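Local coordinates for protein ferritin, putative (Archaeoglobus fulgidus, PDB 5LS9) that probably oxidises and stores iron inside a hollow 24-subunit ferritin cage, here an archaeal ferritin engineered to carry humanized features for cell-targeted delivery, at residues Lys39-Trp44 with Lys158-Arg163; Ser84-Phe89 with Asp138-Leu143. The protein carries 10 engineered substitutions. All coordinates share one frame; numbering follows the deposited sequence.

Contact 1: Lys39-Trp44 with Lys158-Arg163; sequences KGFSNW and KELSLR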
loop_
_atom_site.group_PDB
_atom_site.type_symbol
_atom_site.label_atom_id
_atom_site.label_comp_id
_atom_site.label_asym_id
_atom_site.label_seq_id
_atom_site.Cartn_x
_atom_site.Cartn_y
_atom_site.Cartn_z
ATOM N N LYS F 39 22.862 19.608 -42.214
ATOM C CA LYS F 39 21.644 19.789 -41.403
ATOM C C LYS F 39 21.910 19.990 -39.907
ATOM O O LYS F 39 21.121 20.635 -39.212
ATOM C CB LYS F 39 20.680 18.604 -41.597
ATOM C CG LYS F 39 20.343 18.270 -43.048
ATOM C CD LYS F 39 19.192 19.096 -43.618
ATOM C CE LYS F 39 19.483 20.588 -43.642
ATOM N NZ LYS F 39 18.623 21.339 -44.599
ATOM N N GLY F 40 23.010 19.430 -39.415
ATOM C CA GLY F 40 23.419 19.613 -38.024
ATOM C C GLY F 40 24.050 20.971 -37.777
ATOM O O GLY F 40 23.788 21.616 -36.758
ATOM N N PHE F 41 24.888 21.410 -38.711
ATOM C CA PHE F 41 25.483 22.740 -38.632
ATOM C C PHE F 41 24.383 23.797 -38.702
ATOM O O PHE F 41 24.386 24.762 -37.931
ATOM C CB PHE F 41 26.488 22.951 -39.767
ATOM C CG PHE F 41 27.792 22.254 -39.550
ATOM C CD1 PHE F 41 27.918 20.894 -39.772
ATOM C CD2 PHE F 41 28.894 22.961 -39.110
ATOM C CE1 PHE F 41 29.125 20.252 -39.559
ATOM C CE2 PHE F 41 30.105 22.330 -38.895
ATOM C CZ PHE F 41 30.221 20.973 -39.121
ATOM N N SER F 42 23.444 23.600 -39.629
ATOM C CA SER F 42 22.293 24.496 -39.782
ATOM C C SER F 42 21.501 24.620 -38.482
ATOM O O SER F 42 21.137 25.722 -38.078
ATOM C CB SER F 42 21.366 24.015 -40.909
ATOM O OG SER F 42 20.572 22.918 -40.500
ATOM N N ASN F 43 21.240 23.485 -37.838
ATOM C CA ASN F 43 20.531 23.466 -36.565
ATOM C C ASN F 43 21.256 24.283 -35.482
ATOM O O ASN F 43 20.619 25.041 -34.741
ATOM C CB ASN F 43 20.332 22.023 -36.094
ATOM C CG ASN F 43 19.583 21.939 -34.774
ATOM O OD1 ASN F 43 20.191 21.819 -33.705
ATOM N ND2 ASN F 43 18.258 22.028 -34.840
ATOM N N TRP F 44 22.580 24.130 -35.415
ATOM C CA TRP F 44 23.419 24.817 -34.416
ATOM C C TRP F 44 23.325 26.334 -34.489
ATOM O O TRP F 44 23.209 27.003 -33.462
ATOM C CB TRP F 44 24.880 24.424 -34.597
ATOM C CG TRP F 44 25.769 24.771 -33.435
ATOM C CD1 TRP F 44 26.073 23.966 -32.387
ATOM C CD2 TRP F 44 26.478 25.999 -33.220
ATOM N NE1 TRP F 44 26.926 24.608 -31.530
ATOM C CE2 TRP F 44 27.195 25.858 -32.019
ATOM C CE3 TRP F 44 26.573 27.204 -33.923
ATOM C CZ2 TRP F 44 27.995 26.873 -31.499
ATOM C CZ3 TRP F 44 27.370 28.215 -33.405
ATOM C CH2 TRP F 44 28.069 28.041 -32.203
ATOM N N LYS F 158 26.148 15.424 -37.609
ATOM C CA LYS F 158 25.047 14.810 -36.861
ATOM C C LYS F 158 25.048 15.246 -35.397
ATOM O O LYS F 158 23.993 15.507 -34.818
ATOM C CB LYS F 158 25.129 13.283 -36.953
ATOM C CG LYS F 158 23.885 12.548 -36.486
ATOM C CD LYS F 158 24.061 11.045 -36.644
ATOM C CE LYS F 158 22.910 10.258 -36.030
ATOM N NZ LYS F 158 23.036 8.786 -36.249
ATOM N N GLU F 159 26.242 15.337 -34.817
ATOM C CA GLU F 159 26.386 15.646 -33.396
ATOM C C GLU F 159 25.768 17.004 -33.058
ATOM O O GLU F 159 25.003 17.117 -32.102
ATOM C CB GLU F 159 27.858 15.610 -32.983
ATOM C CG GLU F 159 28.152 14.596 -31.895
ATOM C CD GLU F 159 29.601 14.607 -31.464
ATOM O OE1 GLU F 159 30.438 15.181 -32.197
ATOM O OE2 GLU F 159 29.901 14.037 -30.393
ATOM N N LEU F 160 26.085 18.020 -33.862
ATOM C CA LEU F 160 25.554 19.376 -33.669
ATOM C C LEU F 160 24.025 19.464 -33.761
ATOM O O LEU F 160 23.431 20.382 -33.187
ATOM C CB LEU F 160 26.200 20.332 -34.670
ATOM C CG LEU F 160 27.697 20.525 -34.407
ATOM C CD1 LEU F 160 28.509 20.455 -35.688
ATOM C CD2 LEU F 160 27.977 21.829 -33.685
ATOM N N SER F 161 23.405 18.510 -34.467
ATOM C CA SER F 161 21.932 18.377 -34.536
ATOM C C SER F 161 21.256 18.336 -33.167
ATOM O O SER F 161 20.133 18.806 -33.013
ATOM C CB SER F 161 21.515 17.101 -35.283
ATOM O OG SER F 161 22.366 16.809 -36.367
ATOM N N LEU F 162 21.948 17.774 -32.176
ATOM C CA LEU F 162 21.357 17.495 -30.864
ATOM C C LEU F 162 21.371 18.690 -29.897
ATOM O O LEU F 162 20.972 18.556 -28.741
ATOM C CB LEU F 162 22.049 16.281 -30.224
ATOM C CG LEU F 162 21.888 14.932 -30.950
ATOM C CD1 LEU F 162 23.018 14.662 -31.933
ATOM C CD2 LEU F 162 21.822 13.784 -29.956
ATOM N N ARG F 163 21.819 19.853 -30.353
ATOM C CA ARG F 163 21.686 21.066 -29.550
ATOM C C ARG F 163 20.217 21.496 -29.511
ATOM O O ARG F 163 19.456 21.188 -30.427
ATOM C CB ARG F 163 22.545 22.183 -30.123
ATOM C CG ARG F 163 22.736 23.344 -29.170
ATOM C CD ARG F 163 23.382 24.538 -29.851
ATOM N NE ARG F 163 23.629 25.613 -28.896
ATOM C CZ ARG F 163 24.260 26.749 -29.178
ATOM N NH1 ARG F 163 24.712 26.985 -30.402
ATOM N NH2 ARG F 163 24.433 27.659 -28.230
#
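L160 plugs the buried side of this contact: its CD1 sits over the centre of the F41 ring, 3.9 Å from the centroid and 10° off the normal, a clean CH-pi contact, while its CB rests against the backbone oxygen of G40. Here the two backbones come close, with G40 CA and S161 CA 4.0 Å apart; at G40 there is no side chain to hold them off, and G40 N donates a hydrogen bond to D157 OD1. R163 reaches W44 as an extended arm. Its guanidinium, tilted 45° from the indole plane, brings NH1 over one face of the indole, with CZ 4.4 Å from the centroid of the five-membered ring, a cation-pi contact. E51 forms a salt bridge with NH2, and Q48 takes a hydrogen bond from NH1, so W44, Q48 and E51 all hold R163 from the same helix. The looser side is around N43 and S161, both partly exposed, where S161 OG bonds back to K158 O at 2.6 Å. The contact thus docks the short fifth helix, 150-160, which follows the four long helices of the ferritin subunit, on the start of helix 39-65, with I139 of helix 116-146 touching both W44 and L160.

Contact 2: Ser84-Phe89 with Asp138-Leu143; sequences SPLAAF and DIVEKL
P85 meets L143 through its backbone: the oxygen of P85 lies 3.4 Å from L143 CD1. Just before it, S84 caps helix 85-112, its OG accepting the amide of A87 at 3.1 Å in a nearly straight bond (170°). L86 comes next, its CG anti to the backbone N (chi1 176°), which carries CD1 across to L143 CB at 3.7 Å and close to the carbonyl oxygen of V140. L86 and L143 lie alongside one another, pointing opposite ways. One turn on from L86, F89 points at the partner helix and touches I139, V140 and L143. I139 CG2 lies over one face of the ring, 3.9 Å from the centroid but shifted toward the rim, while I139 CD1 follows along near CE1 and CZ. L143 CD1 approaches CD2 of the same ring at 3.8 Å, and V140 CG2 packs on the F89 backbone at its carbonyl oxygen, with CB next to it. The helix segments run nearly antiparallel, at 154° with axes 9.1 Å apart. Between them the side chains meet carbon to carbon, and several methyls also rest against backbone oxygens, so shape and burial of apolar surface, rather than directed polar bonds, hold this corner of the four-helix bundle together.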
loop_
_atom_site.group_PDB
_atom_site.type_symbol
_atom_site.label_atom_id
_atom_site.label_comp_id
_atom_site.label_asym_id
_atom_site.label_seq_id
_atom_site.Cartn_x
_atom_site.Cartn_y
_atom_site.Cartn_z
ATOM N N SER F 84 34.384 28.035 -46.427
ATOM C CA SER F 84 34.223 26.695 -45.858
ATOM C C SER F 84 33.593 26.715 -44.458
ATOM O O SER F 84 33.677 27.720 -43.742
ATOM C CB SER F 84 35.589 26.014 -45.753
ATOM O OG SER F 84 36.459 26.758 -44.908
ATOM N N PRO F 85 32.978 25.588 -44.055
ATOM C CA PRO F 85 32.526 25.432 -42.674
ATOM C C PRO F 85 33.587 25.844 -41.640
ATOM O O PRO F 85 33.246 26.391 -40.587
ATOM C CB PRO F 85 32.232 23.937 -42.585
ATOM C CG PRO F 85 31.779 23.578 -43.959
ATOM C CD PRO F 85 32.608 24.424 -44.885
ATOM N N LEU F 86 34.858 25.586 -41.948
ATOM C CA LEU F 86 35.968 25.985 -41.085
ATOM C C LEU F 86 36.128 27.508 -41.013
ATOM O O LEU F 86 36.185 28.076 -39.917
ATOM C CB LEU F 86 37.260 25.334 -41.574
ATOM C CG LEU F 86 38.570 25.694 -40.873
ATOM C CD1 LEU F 86 38.470 25.692 -39.348
ATOM C CD2 LEU F 86 39.648 24.729 -41.338
ATOM N N ALA F 87 36.198 28.158 -42.175
ATOM C CA ALA F 87 36.288 29.627 -42.245
ATOM C C ALA F 87 35.049 30.301 -41.646
ATOM O O ALA F 87 35.147 31.344 -40.995
ATOM C CB ALA F 87 36.485 30.079 -43.685
ATOM N N ALA F 88 33.885 29.693 -41.878
ATOM C CA ALA F 88 32.633 30.146 -41.285
ATOM C C ALA F 88 32.770 30.243 -39.779
ATOM O O ALA F 88 32.505 31.293 -39.204
ATOM C CB ALA F 88 31.502 29.190 -41.640
ATOM N N PHE F 89 33.201 29.148 -39.152
ATOM C CA PHE F 89 33.329 29.090 -37.688
ATOM C C PHE F 89 34.500 29.892 -37.132
ATOM O O PHE F 89 34.517 30.197 -35.944
ATOM C CB PHE F 89 33.418 27.643 -37.186
ATOM C CG PHE F 89 32.114 27.103 -36.664
ATOM C CD1 PHE F 89 31.549 27.628 -35.507
ATOM C CD2 PHE F 89 31.454 26.068 -37.318
ATOM C CE1 PHE F 89 30.351 27.136 -35.017
ATOM C CE2 PHE F 89 30.257 25.571 -36.832
ATOM C CZ PHE F 89 29.706 26.102 -35.680
ATOM N N ASP F 138 36.145 25.300 -29.698
ATOM C CA ASP F 138 36.196 23.839 -29.702
ATOM C C ASP F 138 35.981 23.363 -31.127
ATOM O O ASP F 138 36.762 22.566 -31.643
ATOM C CB ASP F 138 35.141 23.220 -28.773
ATOM C CG ASP F 138 35.403 21.742 -28.491
ATOM O OD1 ASP F 138 36.529 21.274 -28.779
ATOM O OD2 ASP F 138 34.491 21.047 -27.977
ATOM N N ILE F 139 34.942 23.894 -31.765
ATOM C CA ILE F 139 34.535 23.450 -33.099
ATOM C C ILE F 139 35.519 23.918 -34.182
ATOM O O ILE F 139 35.793 23.178 -35.134
ATOM C CB ILE F 139 33.091 23.908 -33.433
ATOM C CG1 ILE F 139 32.107 23.385 -32.379
ATOM C CG2 ILE F 139 32.658 23.413 -34.811
ATOM C CD1 ILE F 139 30.819 24.179 -32.292
ATOM N N VAL F 140 36.037 25.137 -34.040
ATOM C CA VAL F 140 37.060 25.655 -34.958
ATOM C C VAL F 140 38.217 24.667 -35.041
ATOM O O VAL F 140 38.612 24.256 -36.136
ATOM C CB VAL F 140 37.605 27.030 -34.502
ATOM C CG1 VAL F 140 38.901 27.370 -35.220
ATOM C CG2 VAL F 140 36.576 28.123 -34.740
ATOM N N GLU F 141 38.741 24.305 -33.868
ATOM C CA GLU F 141 39.810 23.314 -33.737
ATOM C C GLU F 141 39.422 21.996 -34.400
ATOM O O GLU F 141 40.146 21.502 -35.262
ATOM C CB GLU F 141 40.146 23.054 -32.260
ATOM C CG GLU F 141 41.014 24.105 -31.584
ATOM C CD GLU F 141 41.250 23.786 -30.110
ATOM O OE1 GLU F 141 40.283 23.834 -29.321
ATOM O OE2 GLU F 141 42.404 23.489 -29.732
ATOM N N LYS F 142 38.281 21.436 -34.003
ATOM C CA LYS F 142 37.803 20.168 -34.570
ATOM C C LYS F 142 37.743 20.185 -36.088
ATOM O O LYS F 142 38.014 19.170 -36.721
ATOM C CB LYS F 142 36.424 19.796 -34.029
ATOM C CG LYS F 142 36.446 19.352 -32.582
ATOM C CD LYS F 142 35.506 18.188 -32.325
ATOM C CE LYS F 142 35.676 17.683 -30.902
ATOM N NZ LYS F 142 35.097 16.328 -30.715
ATOM N N LEU F 143 37.384 21.331 -36.665
ATOM C CA LEU F 143 37.284 21.451 -38.117
ATOM C C LEU F 143 38.642 21.462 -38.825
ATOM O O LEU F 143 38.742 21.009 -39.963
ATOM C CB LEU F 143 36.451 22.677 -38.500
ATOM C CG LEU F 143 34.940 22.499 -38.320
ATOM C CD1 LEU F 143 34.208 23.811 -38.530
ATOM C CD2 LEU F 143 34.380 21.446 -39.269
#

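Both contacts lie toward the same end of the subunit, their centres 14 Å apart, and each is partly buried. Contact 2 joins two long helices of the ferritin bundle, 85-112 and 116-146, whereas contact 1 ties the short helix 150-160 and the turn after it to helix 39-65. They share an apolar seam: F89 CE1 packs on W44 CZ3 at 3.6 Å, its ring edge-to-face with the indole, and I139 CD1 lies 3.9 Å from L160 CD2. Away from that seam the chemistry parts. Contact 2 remains aliphatic and aromatic, while contact 1 adds an arginine that lies over an indole face and is also held by E51 and Q48.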